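Local coordinates for protein poly A polymerase (Aquifex aeolicus, PDB 4WBY) that adds the terminal adenosine to tRNA ending in CC, using ATP and magnesium, and is represented here by its nucleotidyltransferase portion, at residues A174-F179 against L214-F219; I222-R227 against K248-R253; D119-A124 against L144-D149. All blocks are in the same frame, centred on the assembly; numbering follows the deposited sequence.

Contact 1: residues A174-F179 against L214-F219; sequences AGRLNF and LREDRF. With SO4 (sulfate ion), chain D.
An arginine of the ATP-binding site, R176 near the end of helix 165-177, is gripped here by E216 from the turn that joins helices 203-214 and 219-228. The guanidinium meets the carboxylate side-on: NE of R176 donates to OE1 of E216 at 3.0 Å, while NH2 of R176 reaches OE2 of E216 at 2.7 Å along a nearly straight bond (171°). The two flat groups are almost coplanar, 20° apart, and OE2 is used through its syn lone pair. R176 sets CG anti to its backbone N (chi1 175°) and bends only at chi3, which brings the guanidinium edge alongside the glutamate. Its NH1/NH2 edge holds the sulfate ion, where NH1 and NH2 of R176 both donate to O2 of SO4, at 2.9 and 3.0 Å. NH2 thus serves carboxylate and sulfate at once, and the paired bonds restrict the rotation of the guanidinium. R35 and R172, also ATP-binding residues, donate to the same sulfate; E216 probably offsets some of this positive charge. Beside the salt bridge, CB of R218 packs 3.5 Å from the carbonyl O of G175; R218 then turns away and pairs with E221. A sulfate, probably from the crystallisation liquor, among arginines of an ATP site is consistent with an anion-binding pocket for nucleotide phosphates, with E216 as the second-shell residue that positions R176.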
loop_
_atom_site.group_PDB
_atom_site.type_symbol
_atom_site.label_atom_id
_atom_site.label_comp_id
_atom_site.label_asym_id
_atom_site.label_seq_id
_atom_site.Cartn_x
_atom_site.Cartn_y
_atom_site.Cartn_z
ATOM N N ALA A 174 -1.753 -11.735 -3.393
ATOM C CA ALA A 174 -2.678 -12.776 -2.930
ATOM C C ALA A 174 -3.700 -12.189 -1.955
ATOM O O ALA A 174 -4.904 -12.447 -2.071
ATOM C CB ALA A 174 -1.921 -13.945 -2.283
ATOM N N GLY A 175 -3.233 -11.384 -1.003
ATOM C CA GLY A 175 -4.131 -10.797 -0.022
ATOM C C GLY A 175 -5.047 -9.738 -0.619
ATOM O O GLY A 175 -6.238 -9.681 -0.300
ATOM N N ARG A 176 -4.500 -8.886 -1.487
ATOM C CA ARG A 176 -5.313 -7.873 -2.157
ATOM C C ARG A 176 -6.479 -8.490 -2.909
ATOM O O ARG A 176 -7.602 -8.002 -2.842
ATOM C CB ARG A 176 -4.465 -7.064 -3.143
ATOM C CG ARG A 176 -5.285 -6.075 -3.964
ATOM C CD ARG A 176 -4.532 -5.520 -5.162
ATOM N NE ARG A 176 -3.407 -4.683 -4.765
ATOM C CZ ARG A 176 -2.582 -4.092 -5.622
ATOM N NH1 ARG A 176 -2.754 -4.260 -6.931
ATOM N NH2 ARG A 176 -1.586 -3.348 -5.175
ATOM N N LEU A 177 -6.199 -9.576 -3.625
ATOM C CA LEU A 177 -7.150 -10.125 -4.584
ATOM C C LEU A 177 -7.911 -11.332 -4.061
ATOM O O LEU A 177 -8.783 -11.854 -4.755
ATOM C CB LEU A 177 -6.423 -10.516 -5.876
ATOM C CG LEU A 177 -5.663 -9.388 -6.577
ATOM C CD1 LEU A 177 -4.812 -9.946 -7.708
ATOM C CD2 LEU A 177 -6.627 -8.313 -7.085
ATOM N N ASN A 178 -7.577 -11.776 -2.848
ATOM C CA ASN A 178 -8.093 -13.046 -2.317
ATOM C C ASN A 178 -7.793 -14.176 -3.300
ATOM O O ASN A 178 -8.668 -14.979 -3.649
ATOM C CB ASN A 178 -9.596 -12.969 -2.017
ATOM C CG ASN A 178 -10.086 -14.133 -1.173
ATOM O OD1 ASN A 178 -9.315 -14.747 -0.435
ATOM N ND2 ASN A 178 -11.368 -14.457 -1.300
ATOM N N PHE A 179 -6.540 -14.212 -3.747
ATOM C CA PHE A 179 -6.031 -15.284 -4.602
ATOM C C PHE A 179 -5.176 -16.230 -3.755
ATOM O O PHE A 179 -4.700 -15.861 -2.673
ATOM C CB PHE A 179 -5.168 -14.752 -5.758
ATOM C CG PHE A 179 -5.935 -14.178 -6.935
ATOM C CD1 PHE A 179 -7.270 -13.814 -6.845
ATOM C CD2 PHE A 179 -5.285 -14.017 -8.159
ATOM C CE1 PHE A 179 -7.938 -13.279 -7.960
ATOM C CE2 PHE A 179 -5.942 -13.499 -9.276
ATOM C CZ PHE A 179 -7.272 -13.124 -9.169
ATOM N N LEU A 214 1.340 -1.974 3.580
ATOM C CA LEU A 214 0.574 -1.344 4.654
ATOM C C LEU A 214 -0.441 -0.330 4.093
ATOM O O LEU A 214 -1.380 0.048 4.785
ATOM C CB LEU A 214 1.506 -0.704 5.693
ATOM C CG LEU A 214 2.269 0.604 5.497
ATOM C CD1 LEU A 214 1.386 1.845 5.699
ATOM C CD2 LEU A 214 3.452 0.638 6.467
ATOM N N ARG A 215 -0.278 0.065 2.830
ATOM C CA ARG A 215 -1.247 0.932 2.154
ATOM C C ARG A 215 -2.500 0.176 1.685
ATOM O O ARG A 215 -3.516 0.792 1.358
ATOM C CB ARG A 215 -0.578 1.618 0.952
ATOM C CG ARG A 215 0.565 2.558 1.343
ATOM C CD ARG A 215 1.589 2.790 0.222
ATOM N NE ARG A 215 1.003 3.307 -1.009
ATOM C CZ ARG A 215 1.701 3.865 -1.996
ATOM N NH1 ARG A 215 3.018 3.998 -1.899
ATOM N NH2 ARG A 215 1.082 4.303 -3.084
ATOM N N GLU A 216 -2.431 -1.153 1.657
ATOM C CA GLU A 216 -3.517 -1.961 1.082
ATOM C C GLU A 216 -4.759 -2.025 1.977
ATOM O O GLU A 216 -4.646 -2.176 3.196
ATOM C CB GLU A 216 -3.035 -3.391 0.817
ATOM C CG GLU A 216 -1.884 -3.515 -0.177
ATOM C CD GLU A 216 -2.316 -3.459 -1.618
ATOM O OE1 GLU A 216 -3.476 -3.809 -1.913
ATOM O OE2 GLU A 216 -1.480 -3.076 -2.463
ATOM N N ASP A 217 -5.939 -1.958 1.368
ATOM C CA ASP A 217 -7.185 -2.159 2.113
ATOM C C ASP A 217 -7.179 -3.502 2.848
ATOM O O ASP A 217 -7.694 -3.617 3.967
ATOM C CB ASP A 217 -8.395 -2.095 1.181
ATOM C CG ASP A 217 -8.729 -0.684 0.741
ATOM O OD1 ASP A 217 -8.258 0.282 1.380
ATOM O OD2 ASP A 217 -9.486 -0.547 -0.242
ATOM N N ARG A 218 -6.586 -4.512 2.216
ATOM C CA ARG A 218 -6.541 -5.851 2.788
ATOM C C ARG A 218 -5.205 -6.142 3.487
ATOM O O ARG A 218 -4.718 -7.269 3.466
ATOM C CB ARG A 218 -6.794 -6.897 1.691
ATOM C CG ARG A 218 -8.143 -6.777 1.001
ATOM C CD ARG A 218 -9.257 -7.464 1.773
ATOM N NE ARG A 218 -9.599 -6.770 3.011
ATOM C CZ ARG A 218 -10.349 -5.675 3.075
ATOM N NH1 ARG A 218 -10.832 -5.133 1.965
ATOM N NH2 ARG A 218 -10.608 -5.115 4.248
ATOM N N PHE A 219 -4.610 -5.129 4.110
ATOM C CA PHE A 219 -3.351 -5.332 4.829
ATOM C C PHE A 219 -3.448 -6.454 5.877
ATOM O O PHE A 219 -2.510 -7.222 6.026
ATOM C CB PHE A 219 -2.900 -4.015 5.480
ATOM C CG PHE A 219 -1.517 -4.055 6.096
ATOM C CD1 PHE A 219 -0.472 -4.749 5.493
ATOM C CD2 PHE A 219 -1.253 -3.335 7.255
ATOM C CE1 PHE A 219 0.805 -4.754 6.064
ATOM C CE2 PHE A 219 0.020 -3.333 7.835
ATOM C CZ PHE A 219 1.052 -4.041 7.240
HETATM S S SO4 D . 0.835 -2.555 -8.441
HETATM O O1 SO4 D . 0.835 -3.328 -9.697
HETATM O O2 SO4 D . -0.515 -2.599 -7.889
HETATM O O3 SO4 D . 1.798 -3.098 -7.483
HETATM O O4 SO4 D . 1.170 -1.170 -8.758
#

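Contact 2: residues I222-R227 against K248-R253; sequences ILELYR and KLYALR
E224 of helix 219-228 and Y250 of helix 243-262 meet at the more polar side of this helix pair, while L223 and L249 touch on its buried side. The leucines are in methyl-to-methyl contact, CD1 of L223 lying 4.3 Å from CD1 of L249, although the helix backbones stay well apart, with the CA atoms of these two residues 9.4 Å from each other. I277 and L278 of helix 271-278 pack on L249 and L223 respectively, so the buried apolar part is shared among three helices. E224 and Y250, by contrast, are partly exposed and span the two helices by a single hydrogen bond. Y250 extends its hydroxyl to E224, and OH donates to OE2 at a short 2.5 Å. The carboxylate oxygen lies at the edge of the phenol ring, in its plane, and accepts through its anti lone pair; the carboxylate itself is turned 62° from the ring. E224 folds at chi2 (-81°), and its other oxygen is held from within its own helix: NE and NH2 of R227 both donate to OE1 of E224 in a salt bridge, each at 3.0 Å. Both carboxylate oxygens of E224 therefore have a donor, and these bonds restrict the carboxylate's rotation. The chemistry implies that E224 is probably ionised, its charge balanced by R227 and probably further stabilised by the short hydrogen bond from Y250.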
loop_
_atom_site.group_PDB
_atom_site.type_symbol
_atom_site.label_atom_id
_atom_site.label_comp_id
_atom_site.label_asym_id
_atom_site.label_seq_id
_atom_site.Cartn_x
_atom_site.Cartn_y
_atom_site.Cartn_z
ATOM N N ILE A 222 -3.050 -9.667 4.218
ATOM C CA ILE A 222 -1.665 -9.809 3.801
ATOM C C ILE A 222 -0.796 -10.199 5.002
ATOM O O ILE A 222 0.073 -11.068 4.887
ATOM C CB ILE A 222 -1.151 -8.520 3.139
ATOM C CG1 ILE A 222 -1.933 -8.250 1.842
ATOM C CG2 ILE A 222 0.344 -8.603 2.846
ATOM C CD1 ILE A 222 -1.734 -6.845 1.276
ATOM N N LEU A 223 -1.039 -9.576 6.155
ATOM C CA LEU A 223 -0.322 -9.942 7.373
ATOM C C LEU A 223 -0.559 -11.403 7.760
ATOM O O LEU A 223 0.353 -12.066 8.248
ATOM C CB LEU A 223 -0.711 -9.031 8.544
ATOM C CG LEU A 223 -0.168 -7.603 8.427
ATOM C CD1 LEU A 223 -0.707 -6.722 9.554
ATOM C CD2 LEU A 223 1.356 -7.585 8.400
ATOM N N GLU A 224 -1.778 -11.906 7.564
ATOM C CA GLU A 224 -2.031 -13.323 7.827
ATOM C C GLU A 224 -1.191 -14.220 6.917
ATOM O O GLU A 224 -0.715 -15.274 7.340
ATOM C CB GLU A 224 -3.512 -13.664 7.663
ATOM C CG GLU A 224 -4.389 -13.226 8.831
ATOM C CD GLU A 224 -4.357 -14.198 10.008
ATOM O OE1 GLU A 224 -3.377 -14.971 10.148
ATOM O OE2 GLU A 224 -5.328 -14.187 10.795
ATOM N N LEU A 225 -0.998 -13.798 5.667
ATOM C CA LEU A 225 -0.130 -14.539 4.756
ATOM C C LEU A 225 1.334 -14.411 5.195
ATOM O O LEU A 225 2.085 -15.385 5.143
ATOM C CB LEU A 225 -0.309 -14.055 3.309
ATOM C CG LEU A 225 -1.678 -14.394 2.706
ATOM C CD1 LEU A 225 -1.946 -13.583 1.453
ATOM C CD2 LEU A 225 -1.796 -15.885 2.412
ATOM N N TYR A 226 1.737 -13.216 5.632
ATOM C CA TYR A 226 3.077 -13.044 6.183
ATOM C C TYR A 226 3.305 -14.033 7.331
ATOM O O TYR A 226 4.372 -14.642 7.456
ATOM C CB TYR A 226 3.294 -11.629 6.718
ATOM C CG TYR A 226 3.634 -10.525 5.736
ATOM C CD1 TYR A 226 3.454 -10.656 4.367
ATOM C CD2 TYR A 226 4.133 -9.324 6.216
ATOM C CE1 TYR A 226 3.777 -9.603 3.497
ATOM C CE2 TYR A 226 4.448 -8.286 5.382
ATOM C CZ TYR A 226 4.274 -8.420 4.025
ATOM O OH TYR A 226 4.621 -7.352 3.233
ATOM N N ARG A 227 2.298 -14.159 8.193
ATOM C CA ARG A 227 2.371 -15.075 9.324
ATOM C C ARG A 227 2.481 -16.527 8.848
ATOM O O ARG A 227 3.360 -17.272 9.294
ATOM C CB ARG A 227 1.151 -14.896 10.231
ATOM C CG ARG A 227 1.220 -15.686 11.529
ATOM C CD ARG A 227 0.095 -15.292 12.473
ATOM N NE ARG A 227 -1.211 -15.784 12.033
ATOM C CZ ARG A 227 -1.739 -16.943 12.411
ATOM N NH1 ARG A 227 -1.068 -17.745 13.225
ATOM N NH2 ARG A 227 -2.935 -17.303 11.967
ATOM N N LYS A 248 -5.320 -8.740 18.696
ATOM C CA LYS A 248 -5.331 -7.277 18.719
ATOM C C LYS A 248 -5.499 -6.692 17.312
ATOM O O LYS A 248 -6.168 -5.671 17.137
ATOM C CB LYS A 248 -4.053 -6.736 19.356
ATOM C CG LYS A 248 -3.981 -6.912 20.860
ATOM C CD LYS A 248 -2.773 -6.197 21.426
ATOM C CE LYS A 248 -2.866 -4.710 21.167
ATOM N NZ LYS A 248 -4.101 -4.146 21.778
ATOM N N LEU A 249 -4.895 -7.328 16.312
ATOM C CA LEU A 249 -5.022 -6.855 14.930
ATOM C C LEU A 249 -6.471 -6.948 14.443
ATOM O O LEU A 249 -6.960 -6.044 13.759
ATOM C CB LEU A 249 -4.099 -7.643 13.993
ATOM C CG LEU A 249 -2.596 -7.504 14.230
ATOM C CD1 LEU A 249 -1.826 -8.448 13.316
ATOM C CD2 LEU A 249 -2.154 -6.074 13.990
ATOM N N TYR A 250 -7.161 -8.031 14.798
ATOM C CA TYR A 250 -8.565 -8.161 14.422
ATOM C C TYR A 250 -9.439 -7.166 15.183
ATOM O O TYR A 250 -10.385 -6.609 14.619
ATOM C CB TYR A 250 -9.054 -9.599 14.642
ATOM C CG TYR A 250 -8.648 -10.503 13.496
ATOM C CD1 TYR A 250 -7.409 -11.120 13.483
ATOM C CD2 TYR A 250 -9.489 -10.698 12.406
ATOM C CE1 TYR A 250 -7.020 -11.921 12.430
ATOM C CE2 TYR A 250 -9.110 -11.501 11.347
ATOM C CZ TYR A 250 -7.874 -12.108 11.367
ATOM O OH TYR A 250 -7.482 -12.912 10.323
ATOM N N ALA A 251 -9.113 -6.922 16.450
ATOM C CA ALA A 251 -9.823 -5.912 17.226
ATOM C C ALA A 251 -9.608 -4.535 16.605
ATOM O O ALA A 251 -10.529 -3.712 16.531
ATOM C CB ALA A 251 -9.361 -5.919 18.681
ATOM N N LEU A 252 -8.383 -4.299 16.147
ATOM C CA LEU A 252 -8.044 -3.026 15.538
ATOM C C LEU A 252 -8.833 -2.812 14.249
ATOM O O LEU A 252 -9.305 -1.709 13.997
ATOM C CB LEU A 252 -6.541 -2.937 15.270
ATOM C CG LEU A 252 -6.066 -1.661 14.564
ATOM C CD1 LEU A 252 -6.269 -0.425 15.427
ATOM C CD2 LEU A 252 -4.602 -1.772 14.115
ATOM N N ARG A 253 -8.988 -3.855 13.438
ATOM C CA ARG A 253 -9.742 -3.700 12.197
ATOM C C ARG A 253 -11.174 -3.222 12.468
ATOM O O ARG A 253 -11.695 -2.373 11.749
ATOM C CB ARG A 253 -9.761 -5.000 11.392
ATOM C CG ARG A 253 -10.573 -4.883 10.105
ATOM C CD ARG A 253 -10.306 -6.028 9.152
ATOM N NE ARG A 253 -10.877 -7.265 9.665
ATOM C CZ ARG A 253 -10.830 -8.428 9.029
ATOM N NH1 ARG A 253 -10.232 -8.516 7.846
ATOM N NH2 ARG A 253 -11.383 -9.502 9.576
#

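Contact 3: residues D119-A124 against L144-D149; sequences DFTINA and LRDLKD
T121 and I122 touch D146 and L147 across this contact, beside two flat groups in 119-124: the F120 ring, with CB of D119 3.6 Å above one face and offset toward the rim, and the D119 carboxylate, whose OD1 is approached from a single face by ND2 of N123 and the backbone N of F120. The N123 bond is the straighter, 3.0 Å from ND2 to OD1 of D119 at 166°, and OD1 lies in the amide plane of N123. These bonds tie D119 to N123 and to the backbone of F120 at the start of the short 3-10 turn 121-123. Toward helix 143-149, OG1 of T121 donates to OD2 of D146 at 2.6 Å, which accepts through its anti lone pair. The threonine's hydroxyl sits between its backbone N and carbonyl carbon (chi1 60°), which aims it at the carboxylate. A valine here would probably cost D146 this hydroxyl donor and leave its buried OD2 leaning more heavily on R153, its salt-bridge partner. Beside the polar pair, CG2 of I122 packs on CD2 of L147 at 3.8 Å and lies 4.0 Å from CB of D146, the I122 and L147 side chains crossing at a slant. I122 also rests on R35, and N123 OD1 bonds to R35 in turn, while D119 pairs with R169. D119, N123, R35 and R169 all belong to the ATP site, so the arrangement is that of a nucleotide-binding loop in the head domain of a tRNA nucleotidyltransferase, packed against the short helix 143-149 through T121 and I122.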
loop_
_atom_site.group_PDB
_atom_site.type_symbol
_atom_site.label_atom_id
_atom_site.label_comp_id
_atom_site.label_asym_id
_atom_site.label_seq_id
_atom_site.Cartn_x
_atom_site.Cartn_y
_atom_site.Cartn_z
ATOM N N ASP A 119 6.914 -10.267 -12.437
ATOM C CA ASP A 119 6.826 -11.148 -11.267
ATOM C C ASP A 119 5.815 -12.306 -11.393
ATOM O O ASP A 119 6.203 -13.467 -11.222
ATOM C CB ASP A 119 6.565 -10.358 -9.971
ATOM C CG ASP A 119 5.419 -9.343 -10.060
ATOM O OD1 ASP A 119 4.610 -9.329 -11.014
ATOM O OD2 ASP A 119 5.323 -8.545 -9.101
ATOM N N PHE A 120 4.557 -12.014 -11.709
ATOM C CA PHE A 120 3.506 -13.033 -11.687
ATOM C C PHE A 120 2.706 -12.995 -12.972
ATOM O O PHE A 120 2.654 -11.959 -13.640
ATOM C CB PHE A 120 2.607 -12.837 -10.460
ATOM C CG PHE A 120 3.389 -12.692 -9.199
ATOM C CD1 PHE A 120 4.141 -13.759 -8.726
ATOM C CD2 PHE A 120 3.435 -11.482 -8.518
ATOM C CE1 PHE A 120 4.919 -13.635 -7.588
ATOM C CE2 PHE A 120 4.207 -11.349 -7.373
ATOM C CZ PHE A 120 4.960 -12.427 -6.911
ATOM N N THR A 121 2.103 -14.126 -13.335
ATOM C CA THR A 121 1.471 -14.221 -14.645
ATOM C C THR A 121 0.380 -13.172 -14.838
ATOM O O THR A 121 0.210 -12.652 -15.943
ATOM C CB THR A 121 0.876 -15.614 -14.904
ATOM O OG1 THR A 121 -0.107 -15.908 -13.909
ATOM C CG2 THR A 121 1.971 -16.691 -14.881
ATOM N N ILE A 122 -0.344 -12.834 -13.776
ATOM C CA ILE A 122 -1.434 -11.881 -13.933
ATOM C C ILE A 122 -0.907 -10.463 -14.156
ATOM O O ILE A 122 -1.665 -9.584 -14.564
ATOM C CB ILE A 122 -2.406 -11.895 -12.733
ATOM C CG1 ILE A 122 -1.700 -11.484 -11.434
ATOM C CG2 ILE A 122 -3.113 -13.255 -12.624
ATOM C CD1 ILE A 122 -2.655 -11.249 -10.263
ATOM N N ASN A 123 0.389 -10.258 -13.908
ATOM C CA ASN A 123 1.045 -8.964 -14.124
ATOM C C ASN A 123 1.904 -8.922 -15.382
ATOM O O ASN A 123 2.632 -7.946 -15.619
ATOM C CB ASN A 123 1.922 -8.604 -12.919
ATOM C CG ASN A 123 1.125 -8.422 -11.656
ATOM O OD1 ASN A 123 -0.074 -8.140 -11.696
ATOM N ND2 ASN A 123 1.789 -8.580 -10.510
ATOM N N ALA A 124 1.814 -9.967 -16.194
ATOM C CA ALA A 124 2.723 -10.120 -17.317
ATOM C C ALA A 124 1.988 -10.122 -18.653
ATOM O O ALA A 124 2.469 -10.686 -19.629
ATOM C CB ALA A 124 3.541 -11.395 -17.159
ATOM N N LEU A 144 -4.601 -14.776 -18.087
ATOM C CA LEU A 144 -6.057 -14.719 -18.028
ATOM C C LEU A 144 -6.601 -15.961 -17.320
ATOM O O LEU A 144 -7.536 -15.866 -16.521
ATOM C CB LEU A 144 -6.668 -14.576 -19.426
ATOM C CG LEU A 144 -8.169 -14.268 -19.463
ATOM C CD1 LEU A 144 -8.513 -12.931 -18.784
ATOM C CD2 LEU A 144 -8.685 -14.273 -20.903
ATOM N N ARG A 145 -5.989 -17.112 -17.586
ATOM C CA ARG A 145 -6.367 -18.355 -16.916
ATOM C C ARG A 145 -6.101 -18.264 -15.408
ATOM O O ARG A 145 -6.896 -18.755 -14.603
ATOM C CB ARG A 145 -5.613 -19.535 -17.529
ATOM C CG ARG A 145 -5.902 -20.884 -16.875
ATOM C CD ARG A 145 -7.353 -21.299 -17.003
ATOM N NE ARG A 145 -7.586 -22.583 -16.344
ATOM C CZ ARG A 145 -8.417 -23.518 -16.794
ATOM N NH1 ARG A 145 -9.104 -23.320 -17.911
ATOM N NH2 ARG A 145 -8.560 -24.655 -16.122
ATOM N N ASP A 146 -5.001 -17.630 -15.017
ATOM C CA ASP A 146 -4.717 -17.489 -13.593
ATOM C C ASP A 146 -5.620 -16.444 -12.919
ATOM O O ASP A 146 -5.920 -16.566 -11.733
ATOM C CB ASP A 146 -3.238 -17.178 -13.371
ATOM C CG ASP A 146 -2.357 -18.401 -13.579
ATOM O OD1 ASP A 146 -2.880 -19.539 -13.539
ATOM O OD2 ASP A 146 -1.147 -18.234 -13.777
ATOM N N LEU A 147 -6.092 -15.447 -13.662
ATOM C CA LEU A 147 -7.164 -14.599 -13.131
ATOM C C LEU A 147 -8.412 -15.433 -12.883
ATOM O O LEU A 147 -9.010 -15.375 -11.805
ATOM C CB LEU A 147 -7.508 -13.448 -14.074
ATOM C CG LEU A 147 -6.573 -12.240 -14.106
ATOM C CD1 LEU A 147 -7.031 -11.250 -15.167
ATOM C CD2 LEU A 147 -6.463 -11.543 -12.755
ATOM N N LYS A 148 -8.808 -16.203 -13.893
ATOM C CA LYS A 148 -9.978 -17.068 -13.791
ATOM C C LYS A 148 -9.908 -17.958 -12.556
ATOM O O LYS A 148 -10.886 -18.093 -11.806
ATOM C CB LYS A 148 -10.097 -17.937 -15.042
ATOM C CG LYS A 148 -11.298 -18.877 -15.024
ATOM C CD LYS A 148 -11.393 -19.671 -16.319
ATOM C CE LYS A 148 -12.619 -20.571 -16.333
ATOM N NZ LYS A 148 -12.834 -21.208 -17.668
ATOM N N ASP A 149 -8.737 -18.551 -12.343
ATOM C CA ASP A 149 -8.554 -19.530 -11.286
ATOM C C ASP A 149 -8.122 -18.916 -9.957
ATOM O O ASP A 149 -7.965 -19.632 -8.969
ATOM C CB ASP A 149 -7.539 -20.576 -11.741
ATOM C CG ASP A 149 -8.067 -21.448 -12.876
ATOM O OD1 ASP A 149 -9.306 -21.558 -13.035
ATOM O OD2 ASP A 149 -7.247 -22.031 -13.609
#

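In the fold
Helix 165-177 and the residues just after it bridge the three contacts: L177 and F179 of contact 1 pack on I122 of contact 3, whereas A174 and G175 lie against L225 of contact 2. Contact 3 is the most buried and lies in the head domain; contacts 1 and 2 are only partly buried and belong to the helical part. Contacts 2 and 3 do not touch, their centres about 26 Å apart. All three use a carboxylate: paired with an arginine in contact 1, accepting a hydrogen bond from a tyrosine hydroxyl in contact 2 and from a threonine hydroxyl in contact 3. Contacts 1 and 3 hold ATP-binding residues; contact 2 joins two helices and holds none.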